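Long-range contacts in cytochrome c (PDB 6RTE), which is the dehydrogenase NirN, which oxidises dihydro-heme d1 in heme d1 biosynthesis and carries a heme c beside an eight-bladed beta-propeller: residues A[126-137]-A[206-217]; A[182-190]-A[494-502]. One frame throughout, in Å; residues are numbered along the deposited sequence.

Contact 1 (A[126-137]-A[206-217]); sequences SQVQPHPLATLP and DLYNLKVVAEVR
H131 and K211 both hold CG anti to the carbonyl carbon (chi1 -58° and -77°), which brings the imidazole and the lysine chain together at about a right angle. K211 CD lies over one face of the ring, offset toward its rim, in a CH-pi contact 3.9 Å from the ring centroid. The ring edge is used as well. H131 ND1 donates to V212 O at 3.0 Å, with the oxygen almost in the ring plane. Together the two contacts hold the rotation of the imidazole. H131 N adds a weak bond to V213 O.

Further along, V128 and E215 form an antiparallel hydrogen-bonded pair. V128 N donates to E215 O at 2.8 Å, and E215 N returns a bond to V128 O at 3.0 Å. Their side chains run side by side. Beyond this bridge, S126 OG accepts from R217 N at 2.8 Å; it is also bonded to I123 O.

At the other end the amide of N209 links P137 to D206. N209 ND2 donates to P137 O at 2.7 Å and to D206 OD2 at 2.8 Å, both close to the amide plane. D206 OD2 also forms a salt bridge with R191. The L136 side chain runs past that of D206 in the opposite direction, with CD1 near OD2, while L133 CD2 packs on V213 CG2 at 3.8 Å.

The linker from helix 120-126 to strand 150-154 thus runs along strand 211-217, the last strand of its sheet. Strand 201-206 pairs with that strand in the sheet. There V213 and A214 both face L204 in a classic beta bulge. E215 reaches back to T203 and R177. The R217 guanidinium makes a cation-pi contact with W118, just ahead of helix 120-126, and NH2 bonds to D199 O.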
loop_
_atom_site.group_PDB
_atom_site.type_symbol
_atom_site.label_atom_id
_atom_site.label_comp_id
_atom_site.label_asym_id
_atom_site.label_seq_id
_atom_site.Cartn_x
_atom_site.Cartn_y
_atom_site.Cartn_z
ATOM N N SER A 126 -1.546 1.012 -23.396
ATOM C CA SER A 126 -1.696 2.042 -22.373
ATOM C C SER A 126 -0.385 2.729 -21.991
ATOM O O SER A 126 -0.428 3.761 -21.329
ATOM C CB SER A 126 -2.319 1.438 -21.109
ATOM O OG SER A 126 -1.362 0.657 -20.398
ATOM N N GLN A 127 0.773 2.181 -22.373
ATOM C CA GLN A 127 2.044 2.755 -21.945
ATOM C C GLN A 127 2.219 4.163 -22.512
ATOM O O GLN A 127 2.001 4.400 -23.703
ATOM C CB GLN A 127 3.219 1.867 -22.390
ATOM C CG GLN A 127 4.570 2.246 -21.752
ATOM C CD GLN A 127 5.762 1.731 -22.550
ATOM O OE1 GLN A 127 5.619 1.290 -23.685
ATOM N NE2 GLN A 127 6.949 1.802 -21.952
ATOM N N VAL A 128 2.599 5.105 -21.646
ATOM C CA VAL A 128 3.040 6.433 -22.075
ATOM C C VAL A 128 4.397 6.704 -21.443
ATOM O O VAL A 128 4.738 6.141 -20.398
ATOM C CB VAL A 128 2.033 7.546 -21.706
ATOM C CG1 VAL A 128 0.753 7.410 -22.542
ATOM C CG2 VAL A 128 1.700 7.512 -20.221
ATOM N N GLN A 129 5.182 7.566 -22.090
ATOM C CA GLN A 129 6.565 7.824 -21.674
ATOM C C GLN A 129 6.883 9.297 -21.873
ATOM O O GLN A 129 7.607 9.672 -22.802
ATOM C CB GLN A 129 7.547 6.965 -22.473
ATOM C CG GLN A 129 7.506 5.482 -22.216
ATOM C CD GLN A 129 8.619 4.774 -22.961
ATOM O OE1 GLN A 129 9.781 4.855 -22.578
ATOM N NE2 GLN A 129 8.264 4.113 -24.053
ATOM N N PRO A 130 6.362 10.161 -21.009
ATOM C CA PRO A 130 6.570 11.607 -21.226
ATOM C C PRO A 130 8.019 12.060 -21.114
ATOM O O PRO A 130 8.402 13.013 -21.797
ATOM C CB PRO A 130 5.689 12.252 -20.139
ATOM C CG PRO A 130 5.427 11.191 -19.152
ATOM C CD PRO A 130 5.428 9.891 -19.899
ATOM N N HIS A 131 8.827 11.424 -20.271
ATOM C CA HIS A 131 10.228 11.820 -20.072
ATOM C C HIS A 131 11.074 10.567 -19.911
ATOM O O HIS A 131 11.414 10.163 -18.791
ATOM C CB HIS A 131 10.379 12.734 -18.849
ATOM C CG HIS A 131 9.559 13.985 -18.924
ATOM N ND1 HIS A 131 8.348 14.115 -18.281
ATOM C CD2 HIS A 131 9.770 15.156 -19.567
ATOM C CE1 HIS A 131 7.847 15.313 -18.526
ATOM N NE2 HIS A 131 8.694 15.967 -19.299
ATOM N N PRO A 132 11.434 9.917 -21.016
ATOM C CA PRO A 132 12.250 8.699 -20.922
ATOM C C PRO A 132 13.570 8.959 -20.205
ATOM O O PRO A 132 14.227 9.981 -20.421
ATOM C CB PRO A 132 12.476 8.304 -22.391
ATOM C CG PRO A 132 11.393 9.032 -23.172
ATOM C CD PRO A 132 11.131 10.291 -22.415
ATOM N N LEU A 133 13.964 8.003 -19.354
ATOM C CA LEU A 133 15.194 8.154 -18.578
ATOM C C LEU A 133 16.414 8.355 -19.465
ATOM O O LEU A 133 17.349 9.070 -19.087
ATOM C CB LEU A 133 15.412 6.933 -17.694
ATOM C CG LEU A 133 14.603 6.869 -16.404
ATOM C CD1 LEU A 133 14.910 5.520 -15.751
ATOM C CD2 LEU A 133 14.929 8.028 -15.492
ATOM N N ALA A 134 16.442 7.712 -20.632
ATOM C CA ALA A 134 17.572 7.899 -21.545
ATOM C C ALA A 134 17.767 9.361 -21.919
ATOM O O ALA A 134 18.885 9.767 -22.268
ATOM C CB ALA A 134 17.374 7.060 -22.809
ATOM N N THR A 135 16.704 10.167 -21.865
ATOM C CA THR A 135 16.779 11.566 -22.266
ATOM C C THR A 135 17.028 12.516 -21.102
ATOM O O THR A 135 17.116 13.723 -21.322
ATOM C CB THR A 135 15.488 12.005 -22.977
ATOM O OG1 THR A 135 14.407 12.022 -22.032
ATOM C CG2 THR A 135 15.147 11.063 -24.135
ATOM N N LEU A 136 17.133 12.009 -19.876
ATOM C CA LEU A 136 17.248 12.902 -18.739
ATOM C C LEU A 136 18.638 12.824 -18.121
ATOM O O LEU A 136 19.198 11.728 -17.997
ATOM C CB LEU A 136 16.214 12.557 -17.662
ATOM C CG LEU A 136 14.733 12.739 -18.006
ATOM C CD1 LEU A 136 13.883 12.123 -16.920
ATOM C CD2 LEU A 136 14.381 14.211 -18.188
ATOM N N PRO A 137 19.194 13.952 -17.684
ATOM C CA PRO A 137 20.458 13.896 -16.935
ATOM C C PRO A 137 20.269 13.152 -15.622
ATOM O O PRO A 137 19.141 12.922 -15.159
ATOM C CB PRO A 137 20.824 15.374 -16.725
ATOM C CG PRO A 137 19.570 16.145 -16.932
ATOM C CD PRO A 137 18.608 15.305 -17.723
ATOM N N ASP A 206 10.898 10.133 -11.530
ATOM C CA ASP A 206 12.328 10.358 -11.362
ATOM C C ASP A 206 12.523 11.481 -10.351
ATOM O O ASP A 206 12.276 12.650 -10.657
ATOM C CB ASP A 206 12.969 10.710 -12.701
ATOM C CG ASP A 206 14.459 11.016 -12.580
ATOM O OD1 ASP A 206 15.031 10.878 -11.477
ATOM O OD2 ASP A 206 15.047 11.407 -13.606
ATOM N N LEU A 207 12.962 11.127 -9.138
ATOM C CA LEU A 207 13.115 12.139 -8.095
ATOM C C LEU A 207 14.196 13.147 -8.441
ATOM O O LEU A 207 14.080 14.326 -8.071
ATOM C CB LEU A 207 13.424 11.476 -6.752
ATOM C CG LEU A 207 12.271 10.709 -6.096
ATOM C CD1 LEU A 207 12.792 9.806 -4.980
ATOM C CD2 LEU A 207 11.218 11.677 -5.568
ATOM N N TYR A 208 15.252 12.725 -9.146
ATOM C CA TYR A 208 16.325 13.663 -9.461
ATOM C C TYR A 208 15.852 14.769 -10.399
ATOM O O TYR A 208 16.260 15.928 -10.257
ATOM C CB TYR A 208 17.522 12.952 -10.096
ATOM C CG TYR A 208 18.333 12.098 -9.158
ATOM C CD1 TYR A 208 17.925 11.876 -7.853
ATOM C CD2 TYR A 208 19.510 11.500 -9.593
ATOM C CE1 TYR A 208 18.652 11.071 -7.004
ATOM C CE2 TYR A 208 20.252 10.698 -8.747
ATOM C CZ TYR A 208 19.819 10.490 -7.453
ATOM O OH TYR A 208 20.545 9.697 -6.602
ATOM N N ASN A 209 15.025 14.435 -11.375
ATOM C CA ASN A 209 14.554 15.436 -12.330
ATOM C C ASN A 209 13.142 15.913 -12.044
ATOM O O ASN A 209 12.644 16.787 -12.758
ATOM C CB ASN A 209 14.647 14.880 -13.750
ATOM C CG ASN A 209 16.092 14.811 -14.244
ATOM O OD1 ASN A 209 16.667 15.816 -14.635
ATOM N ND2 ASN A 209 16.679 13.622 -14.193
ATOM N N LEU A 210 12.505 15.387 -10.995
ATOM C CA LEU A 210 11.152 15.765 -10.605
ATOM C C LEU A 210 10.203 15.678 -11.800
ATOM O O LEU A 210 9.477 16.617 -12.129
ATOM C CB LEU A 210 11.140 17.158 -9.966
ATOM C CG LEU A 210 12.078 17.270 -8.749
ATOM C CD1 LEU A 210 12.166 18.708 -8.241
ATOM C CD2 LEU A 210 11.643 16.333 -7.615
ATOM N N LYS A 211 10.209 14.514 -12.447
ATOM C CA LYS A 211 9.419 14.298 -13.654
ATOM C C LYS A 211 8.836 12.900 -13.674
ATOM O O LYS A 211 9.480 11.940 -13.231
ATOM C CB LYS A 211 10.277 14.501 -14.913
ATOM C CG LYS A 211 10.544 15.967 -15.248
ATOM C CD LYS A 211 11.537 16.086 -16.384
ATOM C CE LYS A 211 11.812 17.551 -16.713
ATOM N NZ LYS A 211 10.543 18.254 -17.030
ATOM N N VAL A 212 7.607 12.788 -14.187
ATOM C CA VAL A 212 7.050 11.494 -14.533
ATOM C C VAL A 212 7.818 10.939 -15.725
ATOM O O VAL A 212 7.937 11.598 -16.763
ATOM C CB VAL A 212 5.546 11.613 -14.849
ATOM C CG1 VAL A 212 4.994 10.286 -15.307
ATOM C CG2 VAL A 212 4.767 12.129 -13.640
ATOM N N VAL A 213 8.335 9.723 -15.577
ATOM C CA VAL A 213 9.092 9.056 -16.638
ATOM C C VAL A 213 8.163 8.258 -17.546
ATOM O O VAL A 213 8.229 8.359 -18.778
ATOM C CB VAL A 213 10.162 8.137 -16.008
ATOM C CG1 VAL A 213 10.790 7.220 -17.066
ATOM C CG2 VAL A 213 11.225 8.970 -15.290
ATOM N N ALA A 214 7.308 7.440 -16.945
ATOM C CA ALA A 214 6.430 6.570 -17.705
ATOM C C ALA A 214 5.228 6.200 -16.850
ATOM O O ALA A 214 5.262 6.298 -15.617
ATOM C CB ALA A 214 7.167 5.304 -18.163
ATOM N N GLU A 215 4.169 5.759 -17.527
ATOM C CA GLU A 215 3.014 5.178 -16.872
ATOM C C GLU A 215 2.468 4.063 -17.753
ATOM O O GLU A 215 2.581 4.101 -18.982
ATOM C CB GLU A 215 1.896 6.197 -16.618
ATOM C CG GLU A 215 2.315 7.408 -15.784
ATOM C CD GLU A 215 1.111 8.251 -15.386
ATOM O OE1 GLU A 215 0.669 9.078 -16.217
ATOM O OE2 GLU A 215 0.592 8.055 -14.258
ATOM N N VAL A 216 1.862 3.072 -17.111
ATOM C CA VAL A 216 1.250 1.957 -17.815
ATOM C C VAL A 216 0.084 1.494 -16.955
ATOM O O VAL A 216 0.085 1.665 -15.733
ATOM C CB VAL A 216 2.277 0.835 -18.112
ATOM C CG1 VAL A 216 2.629 0.015 -16.871
ATOM C CG2 VAL A 216 1.794 -0.075 -19.245
ATOM N N ARG A 217 -0.944 0.971 -17.607
ATOM C CA ARG A 217 -2.068 0.372 -16.898
ATOM C C ARG A 217 -1.864 -1.135 -16.904
ATOM O O ARG A 217 -2.044 -1.790 -17.938
ATOM C CB ARG A 217 -3.411 0.739 -17.507
ATOM C CG ARG A 217 -4.559 0.286 -16.585
ATOM C CD ARG A 217 -5.955 0.661 -17.108
ATOM N NE ARG A 217 -6.910 0.496 -16.025
ATOM C CZ ARG A 217 -8.218 0.684 -16.129
ATOM N NH1 ARG A 217 -8.751 1.034 -17.283
ATOM N NH2 ARG A 217 -8.981 0.514 -15.058
#

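Contact 2 (A[182-190]-A[494-502]); sequences GGPKFSPDG and KYNVGNKIG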
loop_
_atom_site.group_PDB
_atom_site.type_symbol
_atom_site.label_atom_id
_atom_site.label_comp_id
_atom_site.label_asym_id
_atom_site.label_seq_id
_atom_site.Cartn_x
_atom_site.Cartn_y
_atom_site.Cartn_z
ATOM N N GLY A 182 -1.029 0.884 -1.702
ATOM C CA GLY A 182 0.078 0.028 -1.330
ATOM C C GLY A 182 1.356 0.735 -0.938
ATOM O O GLY A 182 2.307 0.064 -0.514
ATOM N N GLY A 183 1.413 2.057 -1.048
ATOM C CA GLY A 183 2.620 2.777 -0.709
ATOM C C GLY A 183 3.663 2.651 -1.808
ATOM O O GLY A 183 3.784 1.614 -2.463
ATOM N N PRO A 184 4.439 3.705 -2.019
ATOM C CA PRO A 184 5.401 3.700 -3.121
ATOM C C PRO A 184 6.580 2.786 -2.841
ATOM O O PRO A 184 6.955 2.550 -1.692
ATOM C CB PRO A 184 5.861 5.164 -3.184
ATOM C CG PRO A 184 5.777 5.615 -1.767
ATOM C CD PRO A 184 4.581 4.909 -1.173
ATOM N N LYS A 185 7.196 2.306 -3.920
ATOM C CA LYS A 185 8.446 1.570 -3.837
ATOM C C LYS A 185 9.540 2.332 -4.577
ATOM O O LYS A 185 9.273 3.108 -5.502
ATOM C CB LYS A 185 8.311 0.158 -4.419
ATOM C CG LYS A 185 7.257 -0.711 -3.712
ATOM C CD LYS A 185 7.653 -1.050 -2.271
ATOM C CE LYS A 185 6.797 -2.199 -1.730
ATOM N NZ LYS A 185 5.352 -1.869 -1.713
ATOM N N PHE A 186 10.784 2.086 -4.168
ATOM C CA PHE A 186 11.929 2.802 -4.677
ATOM C C PHE A 186 12.863 1.865 -5.427
ATOM O O PHE A 186 12.941 0.663 -5.140
ATOM C CB PHE A 186 12.705 3.481 -3.535
ATOM C CG PHE A 186 11.933 4.555 -2.822
ATOM C CD1 PHE A 186 11.121 4.244 -1.742
ATOM C CD2 PHE A 186 12.023 5.880 -3.225
ATOM C CE1 PHE A 186 10.409 5.239 -1.069
ATOM C CE2 PHE A 186 11.316 6.884 -2.562
ATOM C CZ PHE A 186 10.520 6.570 -1.480
ATOM N N SER A 187 13.571 2.428 -6.391
ATOM C CA SER A 187 14.736 1.765 -6.940
ATOM C C SER A 187 15.804 1.599 -5.851
ATOM O O SER A 187 15.799 2.321 -4.854
ATOM C CB SER A 187 15.287 2.575 -8.101
ATOM O OG SER A 187 15.658 3.870 -7.662
ATOM N N PRO A 188 16.736 0.662 -6.037
ATOM C CA PRO A 188 17.750 0.403 -4.987
ATOM C C PRO A 188 18.577 1.620 -4.586
ATOM O O PRO A 188 18.966 1.720 -3.420
ATOM C CB PRO A 188 18.640 -0.674 -5.626
ATOM C CG PRO A 188 17.715 -1.406 -6.566
ATOM C CD PRO A 188 16.778 -0.350 -7.117
ATOM N N ASP A 189 18.885 2.521 -5.516
ATOM C CA ASP A 189 19.634 3.730 -5.213
ATOM C C ASP A 189 18.740 4.881 -4.756
ATOM O O ASP A 189 19.251 5.960 -4.447
ATOM C CB ASP A 189 20.446 4.174 -6.441
ATOM C CG ASP A 189 19.564 4.529 -7.640
ATOM O OD1 ASP A 189 18.313 4.468 -7.531
ATOM O OD2 ASP A 189 20.124 4.874 -8.701
ATOM N N GLY A 190 17.428 4.685 -4.728
ATOM C CA GLY A 190 16.526 5.692 -4.225
ATOM C C GLY A 190 16.196 6.803 -5.191
ATOM O O GLY A 190 15.516 7.755 -4.798
ATOM N N LYS A 494 3.885 8.633 4.343
ATOM C CA LYS A 494 5.067 9.333 3.864
ATOM C C LYS A 494 6.250 8.382 3.995
ATOM O O LYS A 494 6.298 7.539 4.898
ATOM C CB LYS A 494 5.335 10.656 4.614
ATOM C CG LYS A 494 5.978 10.549 5.997
ATOM C CD LYS A 494 5.088 9.847 7.026
ATOM C CE LYS A 494 3.716 10.469 7.134
ATOM N NZ LYS A 494 2.991 9.913 8.304
ATOM N N TYR A 495 7.191 8.505 3.065
ATOM C CA TYR A 495 8.192 7.470 2.842
ATOM C C TYR A 495 9.538 8.130 2.634
ATOM O O TYR A 495 9.729 8.873 1.668
ATOM C CB TYR A 495 7.789 6.603 1.644
ATOM C CG TYR A 495 6.397 6.039 1.828
ATOM C CD1 TYR A 495 5.273 6.787 1.497
ATOM C CD2 TYR A 495 6.203 4.782 2.380
ATOM C CE1 TYR A 495 4.003 6.297 1.692
ATOM C CE2 TYR A 495 4.928 4.279 2.578
ATOM C CZ TYR A 495 3.830 5.041 2.230
ATOM O OH TYR A 495 2.551 4.551 2.416
ATOM N N ASN A 496 10.457 7.869 3.567
ATOM C CA ASN A 496 11.790 8.461 3.561
ATOM C C ASN A 496 12.703 7.600 2.703
ATOM O O ASN A 496 12.891 6.414 2.990
ATOM C CB ASN A 496 12.319 8.571 4.991
ATOM C CG ASN A 496 13.677 9.256 5.061
ATOM O OD1 ASN A 496 14.724 8.598 5.060
ATOM N ND2 ASN A 496 13.664 10.584 5.118
ATOM N N VAL A 497 13.269 8.197 1.645
ATOM C CA VAL A 497 14.159 7.469 0.740
ATOM C C VAL A 497 15.202 6.685 1.531
ATOM O O VAL A 497 15.358 5.467 1.361
ATOM C CB VAL A 497 14.842 8.439 -0.244
ATOM C CG1 VAL A 497 15.937 7.721 -1.029
ATOM C CG2 VAL A 497 13.831 9.065 -1.182
ATOM N N GLY A 498 15.948 7.384 2.386
ATOM C CA GLY A 498 17.051 6.752 3.094
ATOM C C GLY A 498 16.622 5.532 3.881
ATOM O O GLY A 498 17.273 4.491 3.841
ATOM N N ASN A 499 15.508 5.642 4.611
ATOM C CA ASN A 499 15.065 4.511 5.414
ATOM C C ASN A 499 14.481 3.395 4.558
ATOM O O ASN A 499 14.615 2.219 4.909
ATOM C CB ASN A 499 14.054 4.983 6.457
ATOM C CG ASN A 499 14.699 5.795 7.552
ATOM O OD1 ASN A 499 15.858 5.575 7.891
ATOM N ND2 ASN A 499 13.964 6.746 8.103
ATOM N N LYS A 500 13.860 3.728 3.425
ATOM C CA LYS A 500 13.244 2.693 2.601
ATOM C C LYS A 500 14.276 1.860 1.853
ATOM O O LYS A 500 14.043 0.672 1.607
ATOM C CB LYS A 500 12.265 3.304 1.595
ATOM C CG LYS A 500 11.131 4.110 2.201
ATOM C CD LYS A 500 10.393 3.367 3.289
ATOM C CE LYS A 500 9.802 2.083 2.768
ATOM N NZ LYS A 500 8.733 1.597 3.678
ATOM N N ILE A 501 15.405 2.457 1.461
ATOM C CA ILE A 501 16.432 1.728 0.718
ATOM C C ILE A 501 17.552 1.205 1.618
ATOM O O ILE A 501 18.429 0.470 1.129
ATOM C CB ILE A 501 17.033 2.602 -0.405
ATOM C CG1 ILE A 501 17.964 3.677 0.161
ATOM C CG2 ILE A 501 15.920 3.250 -1.224
ATOM C CD1 ILE A 501 18.652 4.520 -0.906
ATOM N N GLY A 502 17.556 1.557 2.900
ATOM C CA GLY A 502 18.608 1.141 3.810
ATOM C C GLY A 502 18.361 -0.222 4.431
ATOM O O GLY A 502 17.261 -0.779 4.321
HETATM O O HOH W 1 18.677 -0.544 -1.602
#
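The contact between P184 and Y495 is a CH-pi interaction. P184 CD stands over the centre of the tyrosine ring, 3.3 Å from its centroid, and P184 CG reaches across toward Y495 CD1. The phenol OH of Y495 comes close to G183 CA, where the backbone has positive phi.

Apolar packing centres on F186. With CG anti to its carbonyl carbon (chi1 -65°), the ring projects onto helix 497-501, with V497 CA over one face. F186 CE2 meets V497 CG2 at 3.6 Å, and F186 CE1 meets K500 CG at 3.5 Å. The phenylalanine crosses both side chains at about a right angle, and its CZ end approaches Y495 CB. I501 extends the patch with CG2 against F186 CB and CD1 against the backbone of D189. V497 CG1 rests against G190 CA and O.

Polar links across the contact run through water. One water donates to P188 O and to I501 O, each at 2.9 Å. Within the segments, S187 OG donates to D189 OD1 at 2.7 Å across the type I turn S187 to G190. N496 is the N-cap of helix 497-501, and its OD1 accepts from N499 N at 3.1 Å, in the carbonyl plane on a lone pair.

Strands 183-186 and 494-496 run nearly parallel, 18° apart, but their axes stay 7.8 Å apart at closest and they belong to different sheets. Strand 183-186 pairs with strand 192-197. Strand 491-496 pairs with strand 150-154, so a C-terminal strand completes a sheet begun near the start of the propeller. This is the Velcro closure known from beta-propellers. F186 also touches V151 of strand 150-154, and L147 packs on V497 and I501.

Both contacts reach one sheet, whose strands run from 183-186 through 192-197 and 201-206 to 211-217. Contact 2 meets strand 183-186 and contact 1 strand 211-217. Their centres are 18 Å apart, yet they touch through L207. L207 CD1 lies 3.4 Å from G190 O, 4.0 Å from V497 CG2 and 4.1 Å from F186 CE2. Contact 1 is the one that leads toward the heme c: the side chain of R217 comes to about 11 Å from it. Contact 2 instead joins this sheet to the one that closes the propeller. The segments alternate along the chain.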